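Local coordinates for protein methyltransferase (Pyrococcus horikoshii, PDB 1IXK) that probably transfers a methyl group from S-adenosyl-L-methionine to carbon 5 of cytidine in tRNA, at residues Pro111-Asp124 with Tyr135-Phe149. Residues are numbered along the deposited sequence; the frame is centred on the assembly and turned at random.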
ATOM      1  N   PRO A 111      -4.855  -3.714   2.335  1.00  9.53           N
ATOM      2  CA  PRO A 111      -5.538  -4.889   2.888  1.00 11.48           C
ATOM      3  C   PRO A 111      -7.019  -4.635   3.159  1.00 10.83           C
ATOM      4  O   PRO A 111      -7.868  -5.482   2.874  1.00 10.91           O
ATOM      5  CB  PRO A 111      -4.782  -5.162   4.191  1.00 12.33           C
ATOM      6  CG  PRO A 111      -3.458  -4.518   3.992  1.00 15.05           C
ATOM      7  CD  PRO A 111      -3.761  -3.276   3.217  1.00 11.57           C
ATOM      8  N   VAL A 112      -7.321  -3.475   3.730  1.00 10.17           N
ATOM      9  CA  VAL A 112      -8.700  -3.126   4.053  1.00 11.70           C
ATOM     10  C   VAL A 112      -9.531  -2.999   2.775  1.00 10.46           C
ATOM     11  O   VAL A 112     -10.660  -3.483   2.709  1.00 13.75           O
ATOM     12  CB  VAL A 112      -8.760  -1.805   4.859  1.00 11.45           C
ATOM     13  CG1 VAL A 112     -10.208  -1.421   5.132  1.00 13.29           C
ATOM     14  CG2 VAL A 112      -8.006  -1.972   6.179  1.00 12.98           C
ATOM     15  N   ALA A 113      -8.969  -2.354   1.761  1.00  9.43           N
ATOM     16  CA  ALA A 113      -9.672  -2.200   0.488  1.00 10.13           C
ATOM     17  C   ALA A 113      -9.949  -3.566  -0.147  1.00  8.62           C
ATOM     18  O   ALA A 113     -11.019  -3.781  -0.719  1.00 10.60           O
ATOM     19  CB  ALA A 113      -8.849  -1.331  -0.474  1.00  9.11           C
ATOM     20  N   LEU A 114      -8.993  -4.488  -0.050  1.00  8.00           N
ATOM     21  CA  LEU A 114      -9.172  -5.819  -0.632  1.00  8.22           C
ATOM     22  C   LEU A 114     -10.307  -6.542   0.087  1.00 11.47           C
ATOM     23  O   LEU A 114     -11.018  -7.356  -0.505  1.00 12.85           O
ATOM     24  CB  LEU A 114      -7.880  -6.637  -0.534  1.00  9.85           C
ATOM     25  CG  LEU A 114      -7.905  -7.981  -1.272  1.00  9.68           C
ATOM     26  CD1 LEU A 114      -8.253  -7.761  -2.746  1.00  8.67           C
ATOM     27  CD2 LEU A 114      -6.544  -8.660  -1.148  1.00  9.53           C
ATOM     28  N   ASP A 115     -10.453  -6.250   1.375  1.00 12.19           N
ATOM     29  CA  ASP A 115     -11.527  -6.812   2.193  1.00 13.59           C
ATOM     30  C   ASP A 115     -11.653  -8.332   2.113  1.00 13.37           C
ATOM     31  O   ASP A 115     -12.719  -8.850   1.782  1.00 12.66           O
ATOM     32  CB  ASP A 115     -12.853  -6.171   1.766  1.00 15.77           C
ATOM     33  CG  ASP A 115     -13.960  -6.352   2.787  1.00 20.56           C
ATOM     34  OD1 ASP A 115     -15.141  -6.256   2.384  1.00 20.65           O
ATOM     35  OD2 ASP A 115     -13.665  -6.571   3.984  1.00 16.89           O
ATOM     36  N   PRO A 116     -10.569  -9.067   2.412  1.00 13.84           N
ATOM     37  CA  PRO A 116     -10.589 -10.535   2.372  1.00 15.76           C
ATOM     38  C   PRO A 116     -11.597 -11.047   3.402  1.00 16.51           C
ATOM     39  O   PRO A 116     -11.715 -10.477   4.481  1.00 15.88           O
ATOM     40  CB  PRO A 116      -9.163 -10.921   2.776  1.00 17.16           C
ATOM     41  CG  PRO A 116      -8.357  -9.706   2.501  1.00 19.88           C
ATOM     42  CD  PRO A 116      -9.260  -8.574   2.870  1.00 15.72           C
ATOM     43  N   LYS A 117     -12.311 -12.120   3.080  1.00 17.00           N
ATOM     44  CA  LYS A 117     -13.292 -12.675   4.009  1.00 18.54           C
ATOM     45  C   LYS A 117     -12.841 -14.018   4.569  1.00 16.06           C
ATOM     46  O   LYS A 117     -12.072 -14.739   3.938  1.00 14.98           O
ATOM     47  CB  LYS A 117     -14.643 -12.864   3.309  1.00 19.36           C
ATOM     48  CG  LYS A 117     -15.264 -11.583   2.790  1.00 21.59           C
ATOM     49  CD  LYS A 117     -15.499 -10.595   3.918  1.00 25.36           C
ATOM     50  CE  LYS A 117     -16.197  -9.343   3.414  1.00 28.50           C
ATOM     51  NZ  LYS A 117     -16.414  -8.365   4.517  1.00 32.34           N
ATOM     52  N   PRO A 118     -13.306 -14.367   5.775  1.00 14.92           N
ATOM     53  CA  PRO A 118     -12.907 -15.654   6.347  1.00 15.30           C
ATOM     54  C   PRO A 118     -13.213 -16.785   5.364  1.00 15.40           C
ATOM     55  O   PRO A 118     -14.303 -16.831   4.790  1.00 15.28           O
ATOM     56  CB  PRO A 118     -13.760 -15.741   7.609  1.00 15.79           C
ATOM     57  CG  PRO A 118     -13.830 -14.315   8.053  1.00 15.51           C
ATOM     58  CD  PRO A 118     -14.084 -13.575   6.746  1.00 15.75           C
ATOM     59  N   GLY A 119     -12.246 -17.674   5.159  1.00 13.68           N
ATOM     60  CA  GLY A 119     -12.451 -18.802   4.264  1.00 14.69           C
ATOM     61  C   GLY A 119     -11.976 -18.626   2.831  1.00 14.22           C
ATOM     62  O   GLY A 119     -11.894 -19.596   2.077  1.00 13.39           O
ATOM     63  N   GLU A 120     -11.649 -17.402   2.438  1.00 13.07           N
ATOM     64  CA  GLU A 120     -11.211 -17.181   1.067  1.00 12.98           C
ATOM     65  C   GLU A 120      -9.762 -17.582   0.810  1.00 13.07           C
ATOM     66  O   GLU A 120      -8.967 -17.705   1.739  1.00 12.71           O
ATOM     67  CB  GLU A 120     -11.421 -15.716   0.675  1.00 15.50           C
ATOM     68  CG  GLU A 120     -12.877 -15.287   0.687  1.00 16.37           C
ATOM     69  CD  GLU A 120     -13.097 -13.961  -0.010  1.00 19.75           C
ATOM     70  OE1 GLU A 120     -12.393 -12.987   0.327  1.00 18.03           O
ATOM     71  OE2 GLU A 120     -13.976 -13.892  -0.896  1.00 20.55           O
ATOM     72  N   ILE A 121      -9.443 -17.799  -0.465  1.00 12.98           N
ATOM     73  CA  ILE A 121      -8.098 -18.164  -0.902  1.00 14.52           C
ATOM     74  C   ILE A 121      -7.481 -16.865  -1.399  1.00 13.59           C
ATOM     75  O   ILE A 121      -7.885 -16.325  -2.431  1.00 12.86           O
ATOM     76  CB  ILE A 121      -8.152 -19.188  -2.042  1.00 15.77           C
ATOM     77  CG1 ILE A 121      -8.982 -20.396  -1.600  1.00 17.08           C
ATOM     78  CG2 ILE A 121      -6.741 -19.621  -2.432  1.00 16.23           C
ATOM     79  CD1 ILE A 121      -8.514 -21.019  -0.290  1.00 21.65           C
ATOM     80  N   VAL A 122      -6.490 -16.379  -0.662  1.00 11.46           N
ATOM     81  CA  VAL A 122      -5.859 -15.095  -0.952  1.00 11.57           C
ATOM     82  C   VAL A 122      -4.355 -15.175  -1.168  1.00 10.23           C
ATOM     83  O   VAL A 122      -3.700 -16.072  -0.654  1.00  8.00           O
ATOM     84  CB  VAL A 122      -6.135 -14.123   0.226  1.00 10.96           C
ATOM     85  CG1 VAL A 122      -5.533 -12.759  -0.043  1.00 13.43           C
ATOM     86  CG2 VAL A 122      -7.644 -14.009   0.458  1.00 14.00           C
ATOM     87  N   ALA A 123      -3.825 -14.235  -1.945  1.00 11.36           N
ATOM     88  CA  ALA A 123      -2.392 -14.166  -2.193  1.00 12.23           C
ATOM     89  C   ALA A 123      -1.875 -12.746  -1.996  1.00 11.73           C
ATOM     90  O   ALA A 123      -2.523 -11.778  -2.390  1.00 11.49           O
ATOM     91  CB  ALA A 123      -2.068 -14.642  -3.613  1.00 13.88           C
ATOM     92  N   ASP A 124      -0.717 -12.623  -1.353  1.00 11.89           N
ATOM     93  CA  ASP A 124      -0.072 -11.324  -1.177  1.00 13.08           C
ATOM     94  C   ASP A 124       1.121 -11.434  -2.121  1.00 14.02           C
ATOM     95  O   ASP A 124       2.006 -12.252  -1.902  1.00 13.60           O
ATOM     96  CB  ASP A 124       0.421 -11.131   0.259  1.00 14.62           C
ATOM     97  CG  ASP A 124       0.952  -9.728   0.504  1.00 16.38           C
ATOM     98  OD1 ASP A 124       1.315  -9.051  -0.487  1.00 17.20           O
ATOM     99  OD2 ASP A 124       1.014  -9.304   1.682  1.00 15.27           O
ATOM    100  N   TYR A 135      -2.274  -8.201   8.212  1.00 11.13           N
ATOM    101  CA  TYR A 135      -3.524  -7.448   8.268  1.00 11.78           C
ATOM    102  C   TYR A 135      -4.580  -8.302   7.563  1.00 11.67           C
ATOM    103  O   TYR A 135      -5.705  -8.451   8.054  1.00 11.16           O
ATOM    104  CB  TYR A 135      -3.378  -6.084   7.573  1.00 12.53           C
ATOM    105  CG  TYR A 135      -4.366  -5.027   8.048  1.00 12.62           C
ATOM    106  CD1 TYR A 135      -4.093  -3.669   7.877  1.00 16.24           C
ATOM    107  CD2 TYR A 135      -5.556  -5.381   8.698  1.00 13.25           C
ATOM    108  CE1 TYR A 135      -4.969  -2.686   8.344  1.00 16.16           C
ATOM    109  CE2 TYR A 135      -6.445  -4.402   9.169  1.00 14.37           C
ATOM    110  CZ  TYR A 135      -6.139  -3.055   8.988  1.00 17.57           C
ATOM    111  OH  TYR A 135      -6.993  -2.074   9.455  1.00 16.92           O
ATOM    112  N   LEU A 136      -4.214  -8.875   6.416  1.00  9.38           N
ATOM    113  CA  LEU A 136      -5.136  -9.736   5.674  1.00 10.51           C
ATOM    114  C   LEU A 136      -5.587 -10.875   6.584  1.00 12.97           C
ATOM    115  O   LEU A 136      -6.765 -11.237   6.606  1.00 11.08           O
ATOM    116  CB  LEU A 136      -4.462 -10.336   4.431  1.00  9.69           C
ATOM    117  CG  LEU A 136      -3.976  -9.393   3.331  1.00 10.99           C
ATOM    118  CD1 LEU A 136      -3.182 -10.191   2.300  1.00  9.14           C
ATOM    119  CD2 LEU A 136      -5.160  -8.679   2.673  1.00  8.00           C
ATOM    120  N   ALA A 137      -4.642 -11.432   7.334  1.00  9.74           N
ATOM    121  CA  ALA A 137      -4.939 -12.531   8.240  1.00 11.93           C
ATOM    122  C   ALA A 137      -5.980 -12.193   9.306  1.00  8.76           C
ATOM    123  O   ALA A 137      -6.880 -12.993   9.560  1.00  9.06           O
ATOM    124  CB  ALA A 137      -3.651 -13.029   8.911  1.00  9.49           C
ATOM    125  N   GLN A 138      -5.872 -11.028   9.938  1.00 10.22           N
ATOM    126  CA  GLN A 138      -6.845 -10.693  10.971  1.00 11.59           C
ATOM    127  C   GLN A 138      -8.200 -10.352  10.357  1.00 10.88           C
ATOM    128  O   GLN A 138      -9.244 -10.623  10.950  1.00 11.45           O
ATOM    129  CB  GLN A 138      -6.327  -9.565  11.887  1.00 12.98           C
ATOM    130  CG  GLN A 138      -6.178  -8.184  11.272  1.00 14.30           C
ATOM    131  CD  GLN A 138      -5.605  -7.178  12.266  1.00 16.44           C
ATOM    132  OE1 GLN A 138      -4.436  -7.262  12.650  1.00 16.40           O
ATOM    133  NE2 GLN A 138      -6.432  -6.229  12.693  1.00 13.29           N
ATOM    134  N   LEU A 139      -8.195  -9.795   9.153  1.00 12.75           N
ATOM    135  CA  LEU A 139      -9.447  -9.469   8.484  1.00 11.92           C
ATOM    136  C   LEU A 139     -10.160 -10.771   8.123  1.00 12.49           C
ATOM    137  O   LEU A 139     -11.391 -10.827   8.074  1.00 12.11           O
ATOM    138  CB  LEU A 139      -9.176  -8.628   7.227  1.00 13.85           C
ATOM    139  CG  LEU A 139      -8.732  -7.179   7.480  1.00 11.83           C
ATOM    140  CD1 LEU A 139      -8.213  -6.555   6.186  1.00 14.61           C
ATOM    141  CD2 LEU A 139      -9.900  -6.372   8.027  1.00 14.62           C
HETATM  142  N   MSE A 140      -9.377 -11.823   7.891  1.00 10.74           N
HETATM  143  CA  MSE A 140      -9.922 -13.135   7.549  1.00 12.34           C
HETATM  144  C   MSE A 140     -10.195 -13.953   8.816  1.00 12.31           C
HETATM  145  O   MSE A 140     -10.657 -15.091   8.746  1.00 11.23           O
HETATM  146  CB  MSE A 140      -8.938 -13.886   6.632  1.00 10.81           C
HETATM  147  CG  MSE A 140      -8.696 -13.188   5.282  1.00 12.85           C
HETATM  148 SE   MSE A 140      -7.256 -13.801   4.331  1.00  8.00          SE
HETATM  149  CE  MSE A 140      -7.893 -15.291   3.717  1.00 15.27           C
ATOM    150  N   ARG A 141      -9.899 -13.363   9.972  1.00 12.68           N
ATOM    151  CA  ARG A 141     -10.111 -14.019  11.258  1.00 14.17           C
ATOM    152  C   ARG A 141      -9.496 -15.418  11.333  1.00 14.16           C
ATOM    153  O   ARG A 141     -10.121 -16.369  11.812  1.00 12.91           O
ATOM    154  CB  ARG A 141     -11.610 -14.073  11.561  1.00 15.08           C
ATOM    155  CG  ARG A 141     -12.236 -12.688  11.588  1.00 20.56           C
ATOM    156  CD  ARG A 141     -13.718 -12.718  11.898  1.00 27.86           C
ATOM    157  NE  ARG A 141     -14.273 -11.365  11.923  1.00 33.68           N
ATOM    158  CZ  ARG A 141     -15.525 -11.074  12.265  1.00 35.83           C
ATOM    159  NH1 ARG A 141     -16.362 -12.043  12.612  1.00 37.32           N
ATOM    160  NH2 ARG A 141     -15.937  -9.812  12.270  1.00 37.60           N
ATOM    161  N   ASN A 142      -8.260 -15.524  10.857  1.00 13.51           N
ATOM    162  CA  ASN A 142      -7.518 -16.782  10.861  1.00 14.78           C
ATOM    163  C   ASN A 142      -8.217 -17.947  10.170  1.00 14.58           C
ATOM    164  O   ASN A 142      -8.003 -19.108  10.518  1.00 14.94           O
ATOM    165  CB  ASN A 142      -7.144 -17.185  12.293  1.00 14.76           C
ATOM    166  CG  ASN A 142      -5.720 -16.785  12.657  1.00 15.31           C
ATOM    167  OD1 ASN A 142      -4.854 -16.686  11.791  1.00 16.07           O
ATOM    168  ND2 ASN A 142      -5.472 -16.570  13.940  1.00 12.94           N
ATOM    169  N   ASP A 143      -9.055 -17.632   9.192  1.00 15.06           N
ATOM    170  CA  ASP A 143      -9.751 -18.651   8.420  1.00 14.02           C
ATOM    171  C   ASP A 143      -9.327 -18.383   6.987  1.00 13.00           C
ATOM    172  O   ASP A 143      -8.794 -17.317   6.701  1.00 15.40           O
ATOM    173  CB  ASP A 143     -11.269 -18.516   8.574  1.00 16.02           C
ATOM    174  CG  ASP A 143     -12.026 -19.604   7.837  1.00 18.84           C
ATOM    175  OD1 ASP A 143     -11.414 -20.648   7.531  1.00 17.53           O
ATOM    176  OD2 ASP A 143     -13.236 -19.425   7.572  1.00 22.13           O
ATOM    177  N   GLY A 144      -9.546 -19.339   6.093  1.00 13.65           N
ATOM    178  CA  GLY A 144      -9.129 -19.150   4.713  1.00 13.03           C
ATOM    179  C   GLY A 144      -7.638 -19.402   4.613  1.00 13.48           C
ATOM    180  O   GLY A 144      -7.054 -19.981   5.526  1.00 12.17           O
ATOM    181  N   VAL A 145      -7.015 -18.973   3.516  1.00 14.93           N
ATOM    182  CA  VAL A 145      -5.579 -19.171   3.337  1.00 15.10           C
ATOM    183  C   VAL A 145      -4.939 -17.986   2.634  1.00 14.07           C
ATOM    184  O   VAL A 145      -5.544 -17.372   1.752  1.00 12.93           O
ATOM    185  CB  VAL A 145      -5.274 -20.429   2.487  1.00 18.80           C
ATOM    186  CG1 VAL A 145      -3.765 -20.658   2.422  1.00 19.18           C
ATOM    187  CG2 VAL A 145      -5.972 -21.639   3.072  1.00 21.45           C
ATOM    188  N   ILE A 146      -3.714 -17.661   3.032  1.00 10.63           N
ATOM    189  CA  ILE A 146      -2.984 -16.568   2.409  1.00 11.19           C
ATOM    190  C   ILE A 146      -1.634 -17.081   1.948  1.00 10.69           C
ATOM    191  O   ILE A 146      -0.849 -17.565   2.757  1.00 11.72           O
ATOM    192  CB  ILE A 146      -2.702 -15.414   3.383  1.00 11.16           C
ATOM    193  CG1 ILE A 146      -4.016 -14.781   3.852  1.00 13.74           C
ATOM    194  CG2 ILE A 146      -1.803 -14.380   2.700  1.00 10.18           C
ATOM    195  CD1 ILE A 146      -3.845 -13.888   5.070  1.00 13.64           C
ATOM    196  N   TYR A 147      -1.376 -16.990   0.648  1.00 11.18           N
ATOM    197  CA  TYR A 147      -0.088 -17.409   0.104  1.00 11.91           C
ATOM    198  C   TYR A 147       0.769 -16.156  -0.060  1.00 12.71           C
ATOM    199  O   TYR A 147       0.292 -15.141  -0.570  1.00 12.35           O
ATOM    200  CB  TYR A 147      -0.264 -18.080  -1.266  1.00 15.35           C
ATOM    201  CG  TYR A 147      -0.895 -19.454  -1.218  1.00 19.79           C
ATOM    202  CD1 TYR A 147      -2.280 -19.614  -1.201  1.00 19.17           C
ATOM    203  CD2 TYR A 147      -0.101 -20.599  -1.180  1.00 23.72           C
ATOM    204  CE1 TYR A 147      -2.860 -20.882  -1.150  1.00 23.67           C
ATOM    205  CE2 TYR A 147      -0.667 -21.874  -1.129  1.00 26.80           C
ATOM    206  CZ  TYR A 147      -2.048 -22.008  -1.116  1.00 26.69           C
ATOM    207  OH  TYR A 147      -2.606 -23.267  -1.090  1.00 27.66           O
ATOM    208  N   ALA A 148       2.024 -16.222   0.376  1.00 10.62           N
ATOM    209  CA  ALA A 148       2.941 -15.089   0.255  1.00 12.50           C
ATOM    210  C   ALA A 148       4.293 -15.606  -0.231  1.00 12.38           C
ATOM    211  O   ALA A 148       4.639 -16.766   0.002  1.00 10.50           O
ATOM    212  CB  ALA A 148       3.094 -14.378   1.595  1.00 13.47           C
ATOM    213  N   PHE A 149       5.046 -14.737  -0.903  1.00 14.01           N
ATOM    214  CA  PHE A 149       6.344 -15.100  -1.470  1.00 15.68           C
ATOM    215  C   PHE A 149       7.446 -14.105  -1.114  1.00 15.28           C
ATOM    216  O   PHE A 149       7.236 -12.891  -1.154  1.00 18.22           O
ATOM    217  CB  PHE A 149       6.246 -15.168  -3.004  1.00 16.79           C
ATOM    218  CG  PHE A 149       5.110 -16.014  -3.517  1.00 17.94           C
ATOM    219  CD1 PHE A 149       3.789 -15.593  -3.379  1.00 17.81           C
ATOM    220  CD2 PHE A 149       5.365 -17.222  -4.157  1.00 17.79           C
ATOM    221  CE1 PHE A 149       2.739 -16.365  -3.875  1.00 19.57           C
ATOM    222  CE2 PHE A 149       4.320 -18.002  -4.657  1.00 20.06           C
ATOM    223  CZ  PHE A 149       3.004 -17.573  -4.515  1.00 18.40           C
TER
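Tyr135 lies against the last turn of helix 105-114, its CB and ring base on Pro111 and its far end on Val112. Its CB lies 3.8 Å from Pro111 CB; CG and CD1 stay beside Pro111 CB and CG, which approach the ring obliquely. Farther out, Val112 CG2 sits 3.5 Å from CZ and also touches OH, which hydrogen-bonds Glu78; tyrosine suits the place by joining an apolar ring to a hydroxyl. With CG anti to the backbone N (chi1 -156°), the ring is carried along that helix. Cutting the side chain back to an alanine is likely to strip the ring from Pro111 CG and Val112 CG2 and leave Glu78 without its hydroxyl partner.

Next to it, Leu136 has two methyl branches for two partners: CD2 presses tightly on Pro116 CG at 3.4 Å, while CD1 reaches Val122 CG1. Selenomethionine Met140, flexible enough to bend at chi3 (76°), runs past Pro116 and brings CE to 3.5 Å from Val122 CG2. Gly144 suits its place because a CB would collide with Glu120 O. Beyond it the strands pair in parallel: Val122 N bonds Val145 O and Val122 O accepts Tyr147 N, both at 2.8 Å. Strand 121-124, helix 131-139 and strand 145-149 thus form a beta-alpha-beta unit of the Rossmann-like class I methyltransferase fold, with Asp124 beside the predicted S-adenosyl-L-methionine site.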